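Local coordinates for CRISPR-associated protein, Cse1 family (Acidimicrobium ferrooxidans, PDB 4H3T) that probably serves as the large subunit of a type I-E CRISPR Cascade complex, which recognises invading DNA in bacterial immunity, at residues R79-D84 / R355-V360; A173-G178 / Q261-R266; A456-G461 / R496-R501; A64-R69 / D232-W237. The protein carries 1 engineered substitution. One frame throughout, in Å; residues are numbered along the deposited sequence.

Interaction 1 (R79-D84 / R355-V360)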
# COMPACT_ATOMS: atom_id res chain seq x y z
N ARG A 79 -27.25 -4.54 6.70
CA ARG A 79 -28.23 -4.62 5.61
C ARG A 79 -27.55 -4.51 4.23
O ARG A 79 -27.99 -5.12 3.27
CB ARG A 79 -29.35 -3.56 5.74
CG ARG A 79 -30.34 -3.84 6.90
CD ARG A 79 -31.51 -2.84 6.87
NE ARG A 79 -31.13 -1.57 7.48
CZ ARG A 79 -31.12 -1.30 8.79
NH1 ARG A 79 -31.50 -2.22 9.66
NH2 ARG A 79 -30.73 -0.11 9.22
N LEU A 80 -26.45 -3.77 4.12
CA LEU A 80 -25.72 -3.71 2.85
C LEU A 80 -25.01 -5.05 2.56
O LEU A 80 -25.11 -5.56 1.44
CB LEU A 80 -24.68 -2.58 2.89
CG LEU A 80 -25.28 -1.20 2.93
CD1 LEU A 80 -24.23 -0.17 3.27
CD2 LEU A 80 -25.87 -0.81 1.59
N TRP A 81 -24.35 -5.63 3.57
CA TRP A 81 -23.64 -6.89 3.43
C TRP A 81 -24.61 -8.01 3.02
O TRP A 81 -24.27 -8.77 2.13
CB TRP A 81 -22.91 -7.25 4.72
CG TRP A 81 -22.05 -8.47 4.59
CD1 TRP A 81 -22.38 -9.75 4.94
CD2 TRP A 81 -20.78 -8.55 3.92
NE1 TRP A 81 -21.35 -10.60 4.61
CE2 TRP A 81 -20.38 -9.90 3.95
CE3 TRP A 81 -19.92 -7.60 3.33
CZ2 TRP A 81 -19.16 -10.32 3.42
CZ3 TRP A 81 -18.70 -8.02 2.83
CH2 TRP A 81 -18.33 -9.37 2.87
N GLU A 82 -25.81 -8.07 3.63
CA GLU A 82 -26.82 -9.11 3.36
C GLU A 82 -27.50 -8.93 1.98
O GLU A 82 -28.05 -9.89 1.45
CB GLU A 82 -27.89 -9.13 4.48
CG GLU A 82 -27.36 -9.51 5.87
CD GLU A 82 -28.18 -9.06 7.07
OE1 GLU A 82 -29.32 -8.58 6.89
OE2 GLU A 82 -27.65 -9.15 8.21
N ALA A 83 -27.50 -7.71 1.41
CA ALA A 83 -28.07 -7.47 0.08
C ALA A 83 -27.07 -7.97 -0.96
O ALA A 83 -25.91 -8.17 -0.61
CB ALA A 83 -28.37 -5.98 -0.13
N ASP A 84 -27.47 -8.17 -2.23
CA ASP A 84 -26.55 -8.74 -3.22
C ASP A 84 -25.99 -7.74 -4.23
O ASP A 84 -25.11 -8.10 -5.01
CB ASP A 84 -27.19 -9.90 -3.97
CG ASP A 84 -28.20 -9.49 -5.00
OD1 ASP A 84 -28.93 -8.50 -4.75
OD2 ASP A 84 -28.25 -10.13 -6.07
N ARG A 355 -20.10 -12.86 9.99
CA ARG A 355 -20.67 -12.59 8.65
C ARG A 355 -20.24 -13.62 7.54
O ARG A 355 -20.55 -13.40 6.36
CB ARG A 355 -20.25 -11.18 8.17
CG ARG A 355 -20.72 -10.08 9.10
CD ARG A 355 -22.21 -9.91 9.06
NE ARG A 355 -22.56 -8.73 9.82
CZ ARG A 355 -23.77 -8.22 9.89
NH1 ARG A 355 -24.77 -8.78 9.22
NH2 ARG A 355 -23.99 -7.11 10.60
N GLY A 356 -19.55 -14.70 7.92
CA GLY A 356 -19.13 -15.70 6.94
C GLY A 356 -17.86 -15.38 6.17
O GLY A 356 -17.63 -15.95 5.09
N ILE A 357 -16.97 -14.54 6.75
CA ILE A 357 -15.70 -14.17 6.12
C ILE A 357 -14.58 -14.87 6.86
O ILE A 357 -14.41 -14.64 8.03
CB ILE A 357 -15.49 -12.62 6.13
CG1 ILE A 357 -16.70 -11.85 5.53
CG2 ILE A 357 -14.25 -12.23 5.36
CD1 ILE A 357 -16.90 -10.50 6.23
N ALA A 358 -13.81 -15.70 6.18
CA ALA A 358 -12.69 -16.39 6.80
C ALA A 358 -11.34 -15.73 6.47
O ALA A 358 -10.43 -15.71 7.34
CB ALA A 358 -12.68 -17.83 6.33
N LEU A 359 -11.18 -15.21 5.23
CA LEU A 359 -9.97 -14.60 4.74
C LEU A 359 -10.25 -13.33 3.98
O LEU A 359 -11.33 -13.14 3.43
CB LEU A 359 -9.21 -15.51 3.76
CG LEU A 359 -8.84 -16.91 4.27
CD1 LEU A 359 -9.27 -17.95 3.27
CD2 LEU A 359 -7.34 -17.00 4.50
N VAL A 360 -9.25 -12.47 3.98
CA VAL A 360 -9.20 -11.24 3.17
C VAL A 360 -7.85 -11.18 2.59
O VAL A 360 -6.88 -11.66 3.20
CB VAL A 360 -9.56 -9.94 3.90
CG1 VAL A 360 -11.04 -9.91 4.27
CG2 VAL A 360 -8.66 -9.71 5.12

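Interaction 2 (A173-G178 / Q261-R266)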
# COMPACT_ATOMS: atom_id res chain seq x y z
N ALA A 173 7.94 16.31 -4.30
CA ALA A 173 8.33 17.71 -4.13
C ALA A 173 8.76 18.34 -5.44
O ALA A 173 8.97 19.55 -5.47
CB ALA A 173 9.43 17.84 -3.10
N SER A 174 8.87 17.55 -6.54
CA SER A 174 9.14 18.08 -7.90
C SER A 174 7.97 18.90 -8.44
O SER A 174 8.17 19.63 -9.40
CB SER A 174 9.40 16.94 -8.90
OG SER A 174 10.59 16.26 -8.53
N ASP A 175 6.77 18.82 -7.86
CA ASP A 175 5.58 19.52 -8.40
C ASP A 175 5.55 20.97 -7.88
O ASP A 175 4.59 21.38 -7.27
CB ASP A 175 4.30 18.74 -7.98
CG ASP A 175 4.22 17.33 -8.48
OD1 ASP A 175 4.90 17.02 -9.50
OD2 ASP A 175 3.43 16.54 -7.92
N LYS A 176 6.63 21.71 -8.13
CA LYS A 176 6.98 23.03 -7.58
C LYS A 176 6.70 24.20 -8.51
O LYS A 176 6.78 25.34 -8.05
CB LYS A 176 8.48 23.06 -7.20
CG LYS A 176 9.44 23.03 -8.42
CD LYS A 176 10.88 22.85 -8.06
CE LYS A 176 11.77 22.69 -9.31
NZ LYS A 176 13.15 23.11 -9.04
N THR A 177 6.36 23.96 -9.78
CA THR A 177 5.96 24.99 -10.77
C THR A 177 5.04 25.98 -10.08
O THR A 177 4.05 25.54 -9.48
CB THR A 177 5.17 24.26 -11.93
OG1 THR A 177 6.00 23.29 -12.56
CG2 THR A 177 4.65 25.19 -12.98
N GLY A 178 5.35 27.26 -10.13
CA GLY A 178 4.52 28.25 -9.48
C GLY A 178 3.26 28.53 -10.28
O GLY A 178 3.31 28.67 -11.50
N GLN A 261 -7.44 17.38 -2.57
CA GLN A 261 -6.76 18.15 -3.61
C GLN A 261 -5.40 18.55 -3.09
O GLN A 261 -5.12 19.73 -2.80
CB GLN A 261 -7.63 19.34 -4.03
CG GLN A 261 -9.03 18.94 -4.47
CD GLN A 261 -9.02 18.11 -5.72
OE1 GLN A 261 -8.88 18.62 -6.82
NE2 GLN A 261 -9.11 16.82 -5.57
N GLY A 262 -4.48 17.58 -3.17
CA GLY A 262 -3.09 17.76 -2.76
C GLY A 262 -2.26 18.53 -3.76
O GLY A 262 -1.15 18.96 -3.45
N ARG A 263 -2.77 18.67 -4.99
CA ARG A 263 -2.14 19.43 -6.06
C ARG A 263 -3.18 20.41 -6.66
O ARG A 263 -4.33 20.47 -6.21
CB ARG A 263 -1.56 18.47 -7.13
CG ARG A 263 -0.42 17.53 -6.60
CD ARG A 263 0.80 18.32 -6.38
NE ARG A 263 1.95 17.54 -5.88
CZ ARG A 263 2.26 17.34 -4.60
NH1 ARG A 263 1.46 17.76 -3.63
NH2 ARG A 263 3.37 16.70 -4.28
N ARG A 264 -2.69 21.28 -7.52
CA ARG A 264 -3.45 22.17 -8.37
C ARG A 264 -3.04 21.81 -9.80
O ARG A 264 -1.87 21.99 -10.21
CB ARG A 264 -3.21 23.64 -8.05
CG ARG A 264 -3.72 24.04 -6.67
CD ARG A 264 -5.22 23.84 -6.47
NE ARG A 264 -5.61 24.34 -5.15
CZ ARG A 264 -5.67 23.64 -4.03
NH1 ARG A 264 -5.51 22.33 -4.05
NH2 ARG A 264 -6.00 24.24 -2.89
N ILE A 265 -3.98 21.25 -10.53
CA ILE A 265 -3.70 20.69 -11.85
C ILE A 265 -4.69 21.18 -12.88
O ILE A 265 -5.87 21.33 -12.60
CB ILE A 265 -3.72 19.13 -11.77
CG1 ILE A 265 -2.69 18.60 -10.70
CG2 ILE A 265 -3.47 18.51 -13.13
CD1 ILE A 265 -2.67 17.11 -10.53
N ARG A 266 -4.22 21.36 -14.08
CA ARG A 266 -5.07 21.68 -15.21
C ARG A 266 -4.61 20.87 -16.40
O ARG A 266 -3.40 20.92 -16.75
CB ARG A 266 -5.03 23.18 -15.53
CG ARG A 266 -5.89 23.57 -16.74
CD ARG A 266 -5.96 25.07 -16.88
NE ARG A 266 -6.69 25.43 -18.09
CZ ARG A 266 -6.79 26.66 -18.58
NH1 ARG A 266 -6.15 27.67 -18.00
NH2 ARG A 266 -7.50 26.88 -19.69

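Interaction 3 (A456-G461 / R496-R501). Engineered in segment 456-461: Ile459 (natural residue Leu).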
# COMPACT_ATOMS: atom_id res chain seq x y z
N ALA A 456 20.56 -15.59 2.92
CA ALA A 456 19.30 -15.28 3.63
C ALA A 456 18.21 -14.90 2.63
O ALA A 456 17.08 -15.39 2.70
CB ALA A 456 19.54 -14.12 4.60
N GLU A 457 18.52 -14.00 1.68
CA GLU A 457 17.49 -13.64 0.68
C GLU A 457 17.06 -14.85 -0.14
O GLU A 457 15.89 -14.99 -0.48
CB GLU A 457 17.94 -12.49 -0.24
CG GLU A 457 18.05 -11.16 0.47
CD GLU A 457 16.77 -10.69 1.15
OE1 GLU A 457 15.65 -11.01 0.67
OE2 GLU A 457 16.90 -10.05 2.20
N GLU A 458 17.96 -15.74 -0.45
CA GLU A 458 17.58 -16.94 -1.20
C GLU A 458 16.59 -17.84 -0.38
O GLU A 458 15.61 -18.30 -0.93
CB GLU A 458 18.83 -17.75 -1.60
CG GLU A 458 18.45 -18.87 -2.55
CD GLU A 458 19.62 -19.41 -3.34
OE1 GLU A 458 20.80 -19.05 -3.06
OE2 GLU A 458 19.36 -20.28 -4.20
N ILE A 459 16.84 -18.10 0.90
CA ILE A 459 15.88 -18.89 1.66
C ILE A 459 14.53 -18.14 1.79
O ILE A 459 13.49 -18.76 1.68
CB ILE A 459 16.42 -19.36 3.04
CG1 ILE A 459 15.53 -20.54 3.53
CG2 ILE A 459 16.53 -18.25 4.09
CD1 ILE A 459 15.84 -21.16 4.80
N TYR A 460 14.51 -16.81 1.95
CA TYR A 460 13.22 -16.11 2.00
C TYR A 460 12.44 -16.31 0.69
O TYR A 460 11.22 -16.51 0.73
CB TYR A 460 13.42 -14.61 2.31
CG TYR A 460 13.74 -14.38 3.76
CD1 TYR A 460 12.85 -14.76 4.76
CD2 TYR A 460 14.88 -13.66 4.15
CE1 TYR A 460 13.05 -14.41 6.08
CE2 TYR A 460 15.14 -13.40 5.50
CZ TYR A 460 14.22 -13.81 6.46
OH TYR A 460 14.24 -13.51 7.78
N GLY A 461 13.14 -16.30 -0.46
CA GLY A 461 12.47 -16.48 -1.75
C GLY A 461 11.84 -17.87 -1.81
O GLY A 461 10.72 -18.02 -2.24
N ARG A 496 18.39 -27.02 5.08
CA ARG A 496 19.42 -28.07 4.86
C ARG A 496 19.70 -28.30 3.37
O ARG A 496 20.82 -28.61 3.02
CB ARG A 496 18.97 -29.38 5.52
CG ARG A 496 19.09 -29.26 7.05
CD ARG A 496 18.44 -30.45 7.79
NE ARG A 496 19.30 -30.91 8.89
CZ ARG A 496 20.17 -31.93 8.84
NH1 ARG A 496 20.33 -32.64 7.72
NH2 ARG A 496 20.90 -32.25 9.91
N ASP A 497 18.72 -28.16 2.50
CA ASP A 497 18.96 -28.26 1.06
C ASP A 497 19.91 -27.14 0.58
O ASP A 497 20.85 -27.39 -0.19
CB ASP A 497 17.63 -28.15 0.30
CG ASP A 497 17.78 -28.39 -1.18
OD1 ASP A 497 18.20 -29.50 -1.56
OD2 ASP A 497 17.50 -27.46 -1.96
N LEU A 498 19.65 -25.90 1.04
CA LEU A 498 20.55 -24.81 0.68
C LEU A 498 21.92 -25.00 1.27
O LEU A 498 22.91 -24.77 0.60
CB LEU A 498 19.96 -23.44 1.16
CG LEU A 498 18.85 -22.89 0.29
CD1 LEU A 498 18.20 -21.68 0.97
CD2 LEU A 498 19.40 -22.47 -1.09
N ALA A 499 21.99 -25.46 2.53
CA ALA A 499 23.29 -25.68 3.17
C ALA A 499 24.10 -26.77 2.43
O ALA A 499 25.27 -26.57 2.13
CB ALA A 499 23.09 -26.09 4.64
N SER A 500 23.44 -27.88 2.03
CA SER A 500 24.11 -28.95 1.28
C SER A 500 24.64 -28.45 -0.07
O SER A 500 25.79 -28.77 -0.42
CB SER A 500 23.18 -30.14 1.06
OG SER A 500 23.06 -30.77 2.32
N ARG A 501 23.86 -27.65 -0.80
CA ARG A 501 24.37 -27.12 -2.07
C ARG A 501 25.63 -26.24 -1.86
O ARG A 501 26.63 -26.39 -2.56
CB ARG A 501 23.28 -26.30 -2.76
CG ARG A 501 23.70 -25.79 -4.11
CD ARG A 501 22.74 -24.70 -4.53
NE ARG A 501 23.02 -23.47 -3.77
CZ ARG A 501 22.27 -22.37 -3.79
NH1 ARG A 501 21.17 -22.32 -4.53
NH2 ARG A 501 22.62 -21.32 -3.08

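Interaction 4 (A64-R69 / D232-W237)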
# COMPACT_ATOMS: atom_id res chain seq x y z
N ALA A 64 -19.01 6.01 -2.46
CA ALA A 64 -19.92 5.07 -1.80
C ALA A 64 -20.58 5.67 -0.56
O ALA A 64 -21.80 5.58 -0.45
CB ALA A 64 -19.21 3.79 -1.43
N TYR A 65 -19.80 6.34 0.33
CA TYR A 65 -20.39 6.97 1.53
C TYR A 65 -21.46 8.01 1.16
O TYR A 65 -22.49 8.15 1.87
CB TYR A 65 -19.31 7.64 2.38
CG TYR A 65 -18.53 6.70 3.24
CD1 TYR A 65 -19.11 6.09 4.36
CD2 TYR A 65 -17.15 6.55 3.06
CE1 TYR A 65 -18.35 5.33 5.25
CE2 TYR A 65 -16.39 5.81 3.94
CZ TYR A 65 -16.99 5.19 5.04
OH TYR A 65 -16.20 4.40 5.86
N ARG A 66 -21.24 8.73 0.05
CA ARG A 66 -22.18 9.77 -0.40
C ARG A 66 -23.38 9.16 -1.08
O ARG A 66 -24.51 9.65 -0.87
CB ARG A 66 -21.51 10.81 -1.32
CG ARG A 66 -20.35 11.61 -0.69
CD ARG A 66 -20.81 12.35 0.57
NE ARG A 66 -21.77 13.40 0.21
CZ ARG A 66 -22.59 14.02 1.05
NH1 ARG A 66 -22.66 13.65 2.33
NH2 ARG A 66 -23.35 15.01 0.63
N ILE A 67 -23.18 8.12 -1.93
CA ILE A 67 -24.33 7.49 -2.60
C ILE A 67 -25.19 6.77 -1.55
O ILE A 67 -26.40 6.84 -1.60
CB ILE A 67 -23.86 6.49 -3.70
CG1 ILE A 67 -23.29 7.21 -4.93
CG2 ILE A 67 -25.01 5.57 -4.10
CD1 ILE A 67 -22.40 6.33 -5.82
N LEU A 68 -24.57 6.00 -0.65
CA LEU A 68 -25.33 5.23 0.32
C LEU A 68 -25.81 6.07 1.52
O LEU A 68 -26.63 5.58 2.33
CB LEU A 68 -24.41 4.07 0.79
CG LEU A 68 -23.95 3.11 -0.35
CD1 LEU A 68 -22.89 2.14 0.16
CD2 LEU A 68 -25.10 2.31 -0.93
N ARG A 69 -25.28 7.31 1.70
CA ARG A 69 -25.60 8.17 2.83
C ARG A 69 -25.34 7.36 4.09
O ARG A 69 -26.07 7.38 5.04
CB ARG A 69 -27.05 8.70 2.74
CG ARG A 69 -27.19 9.49 1.43
CD ARG A 69 -28.49 10.25 1.26
NE ARG A 69 -28.73 11.19 2.36
CZ ARG A 69 -28.14 12.38 2.54
NH1 ARG A 69 -28.46 13.14 3.58
NH2 ARG A 69 -27.20 12.80 1.69
N ASP A 232 -22.05 15.55 7.13
CA ASP A 232 -21.41 16.78 6.66
C ASP A 232 -20.04 16.58 6.04
O ASP A 232 -19.42 17.56 5.66
CB ASP A 232 -21.24 17.77 7.83
CG ASP A 232 -22.54 18.16 8.50
OD1 ASP A 232 -23.52 18.46 7.77
OD2 ASP A 232 -22.58 18.17 9.75
N ASP A 233 -19.55 15.35 5.95
CA ASP A 233 -18.20 15.08 5.39
C ASP A 233 -18.33 14.87 3.88
O ASP A 233 -18.79 13.83 3.45
CB ASP A 233 -17.59 13.87 6.09
CG ASP A 233 -16.39 13.28 5.39
OD1 ASP A 233 -15.56 14.06 4.85
OD2 ASP A 233 -16.27 12.04 5.37
N VAL A 234 -18.00 15.89 3.08
CA VAL A 234 -18.24 15.81 1.65
C VAL A 234 -16.92 15.77 0.83
O VAL A 234 -15.91 16.36 1.19
CB VAL A 234 -19.23 16.92 1.16
CG1 VAL A 234 -20.54 16.89 1.97
CG2 VAL A 234 -18.63 18.31 1.20
N PRO A 235 -16.97 15.12 -0.32
CA PRO A 235 -15.77 15.03 -1.16
C PRO A 235 -15.51 16.32 -1.94
O PRO A 235 -16.37 17.20 -2.01
CB PRO A 235 -16.10 13.86 -2.08
CG PRO A 235 -17.56 13.91 -2.20
CD PRO A 235 -18.08 14.34 -0.90
N ALA A 236 -14.35 16.38 -2.58
CA ALA A 236 -13.87 17.56 -3.28
C ALA A 236 -14.84 18.09 -4.35
O ALA A 236 -14.97 19.32 -4.46
CB ALA A 236 -12.51 17.28 -3.90
N TRP A 237 -15.49 17.21 -5.09
CA TRP A 237 -16.43 17.59 -6.16
C TRP A 237 -17.76 18.11 -5.62
O TRP A 237 -18.49 18.65 -6.41
CB TRP A 237 -16.69 16.45 -7.17
CG TRP A 237 -17.26 15.24 -6.56
CD1 TRP A 237 -18.55 15.03 -6.14
CD2 TRP A 237 -16.51 14.10 -6.14
NE1 TRP A 237 -18.67 13.79 -5.61
CE2 TRP A 237 -17.42 13.21 -5.54
CE3 TRP A 237 -15.17 13.72 -6.27
CZ2 TRP A 237 -17.01 11.98 -5.03
CZ3 TRP A 237 -14.78 12.50 -5.75
CH2 TRP A 237 -15.72 11.62 -5.20

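Interaction 1 (R79-D84 / R355-V360)
The Trp81 indole lies alongside Arg355, the two side chains running in opposite senses. The indole NE1 gives a weak hydrogen bond to Arg355 O at 3.4 Å. Arg355 CB lies 3.8 Å from the same nitrogen. The far end of the indole reaches Ile357 instead: Trp81 CZ2 is 3.6 Å from Ile357 CG1, and the ring meets the isoleucine neither squarely on its face nor at its edge. Trp81 gets there because its CG stands anti to the backbone N (chi1 -174°), which swings the indole off the helix toward 355-360. The next residue, Glu82, extends its chain to the end of Arg355. Glu82 OE2 meets Arg355 NH1 at 3.1 Å, in the guanidinium plane. This is a salt bridge, but its hydrogen bond is bent (128°) and weak.

Further out, Trp81 also touches Leu215 of helix 210-217 and meets the ring of Trp77 nearly parallel. Ile357 rests on Leu388. The contact ties helix 74-82 to the start of strand 359-370, the middle strand of a three-stranded antiparallel sheet. Cutting Trp81 back to an alanine is likely to open a gap beside Ile357 and cost Arg355 O its indole donor. The polar links are both weak and lie at the surface, so the apolar cover from the indole probably contributes much of the hold.

Interaction 2 (A173-G178 / Q261-R266)
Asp175 and Arg263 carry this contact between a loop and the start of a strand. Asp175 OD2 accepts from Arg263 NE at 2.7 Å, and the bond is almost straight (171°). It is a salt bridge made with the anti lone pair of the carboxylate oxygen. The grip is one-pronged, because Arg263 NH2 stays 3.6 Å from Asp175 OD2. The oxygen lies in the guanidinium plane, at its edge, while the carboxylate itself is turned 82° against that plane. Asp175 CB presses close as well, 3.4 Å from Arg263 NE. Arg263 bends at chi2 (-73°), and the bend carries its guanidinium back along its own segment, where NH1 bonds Gly262 O at 2.9 Å. Ser172 O and Ala193 O both receive NH2. The head group is thus held from several sides and is unlikely to turn.

Away from this pair the approach is loose. Ser174 and Lys176, the neighbours of Asp175, are exposed and make no contact with 261-266, whereas Asp175 is buried at the centre of an inverse gamma turn.

The other carboxylate oxygen, Asp175 OD1, pairs with Arg167 of helix 157-170. One buried acid therefore stands between two arginines and pins the loop to both helix 157-170 and strand 263-272. The two positive neighbours probably keep Asp175 ionised, and the acid would in turn partly offset the buried positive charge.

Interaction 3 (A456-G461 / R496-R501)
Glu458 reaches across from helix 445-473 to Leu498 and Arg501 of helix 481-504. Its CB starts out toward the partner helix. CG stands anti to the backbone N (chi1 -171°), and the chain runs on extended from there. CG passes Leu498 CD2 at 4.0 Å. The carboxylate then takes the guanidinium of Arg501 end-on, one oxygen to each terminal nitrogen. Glu458 OE1 accepts from Arg501 NH2 at 2.9 Å, a nearly straight bond that lies in the guanidinium plane. Glu458 OE2 accepts from Arg501 NH1 at 2.7 Å, on its syn side but tilted out of the carboxylate plane. The two flat groups are not coplanar but turned 43° apart, so both donors sit out of the carboxylate plane. The double grip should fix the rotation of both ends.

Leu498 lies beneath this bridge. Its CD2 packs over one face of the Arg501 guanidinium, toward the rim. Its other methyl, CD1, turns inward and lies 3.6 Å from Ile459 CB. Ile459 is an engineered residue, a leucine in the natural protein. It is buried and also touches Ala413 of helix 397-415 and Val494 of helix 481-504. A second bridge, between Asp497 and Arg462, links the same two helices.

The axes of the two short segments come within 11.0 Å and run roughly antiparallel, at 139°. The salt bridge lies at the edge of this interface, while Leu498 and Ile459 pack inside. The pair belongs to the C-terminal helical bundle characteristic of Cse1 proteins.

Interaction 4 (A64-R69 / D232-W237)
Arg66 lays its side chain obliquely across Val234 and Pro235. Its aliphatic part meets the proline: Arg66 CG is 3.6 Å from Pro235 CD, and Arg66 CD is 3.7 Å from the same atom. Its flat head is covered by the valine. Val234 CG1 sits over the centre of one guanidinium face, 3.6 Å from Arg66 CZ. The chain folds at chi2 (-57°) and again at chi3 (-68°), and this double bend keeps the guanidinium above the loop. Asp233 O lies 3.8 Å from Arg66 CD, a packing approach only.

The polar edge of the head is used elsewhere. Arg66 NE forms a salt bridge with Glu238, just after segment 232-237, and NH1 makes a weak bond to Glu231 O just before it. Arg66 thus bonds to the loop on both sides of 232-237, weakly at Glu231. The contact joins the C-terminal end of helix 52-68 to the long loop between helix 210-217 and strand 248-249, within the N-terminal part of the Cse1 fold. With a leucine here, Glu238 would probably lose its charge partner and Val234 the flat group that it covers.

Pro235 has a second neighbour within the loop. Its CG lies 3.3 Å above the ring plane of Trp237, toward the rim. That indole is buried against Leu59 and Leu63 of helix 52-68 and donates from NE1 to Tyr94 OH. Asp233 turns its carboxylate to the backbone nitrogens of Cys255 and Asp256 of helix 254-257.

Interaction 4 touches interactions 1 and 2, whose own nearest atoms are about 24 Å apart. Interactions 1 and 4 have centres about 22 Å apart and meet through Leu80 and Leu68, on successive helices 74-82 and 52-68. Interactions 2 and 4 are about 25 Å apart between centres and meet where Gln261 packs on Ala236. Along the chain, both segments of interaction 2 fall between those of interaction 1, while interaction 4 alternates with each. Interaction 3 follows all the others, its centre about 41 Å or more from theirs. The contacts thus lie in two parts of the chain, a larger N-terminal region and the C-terminal helical bundle, and probably help to hold each together.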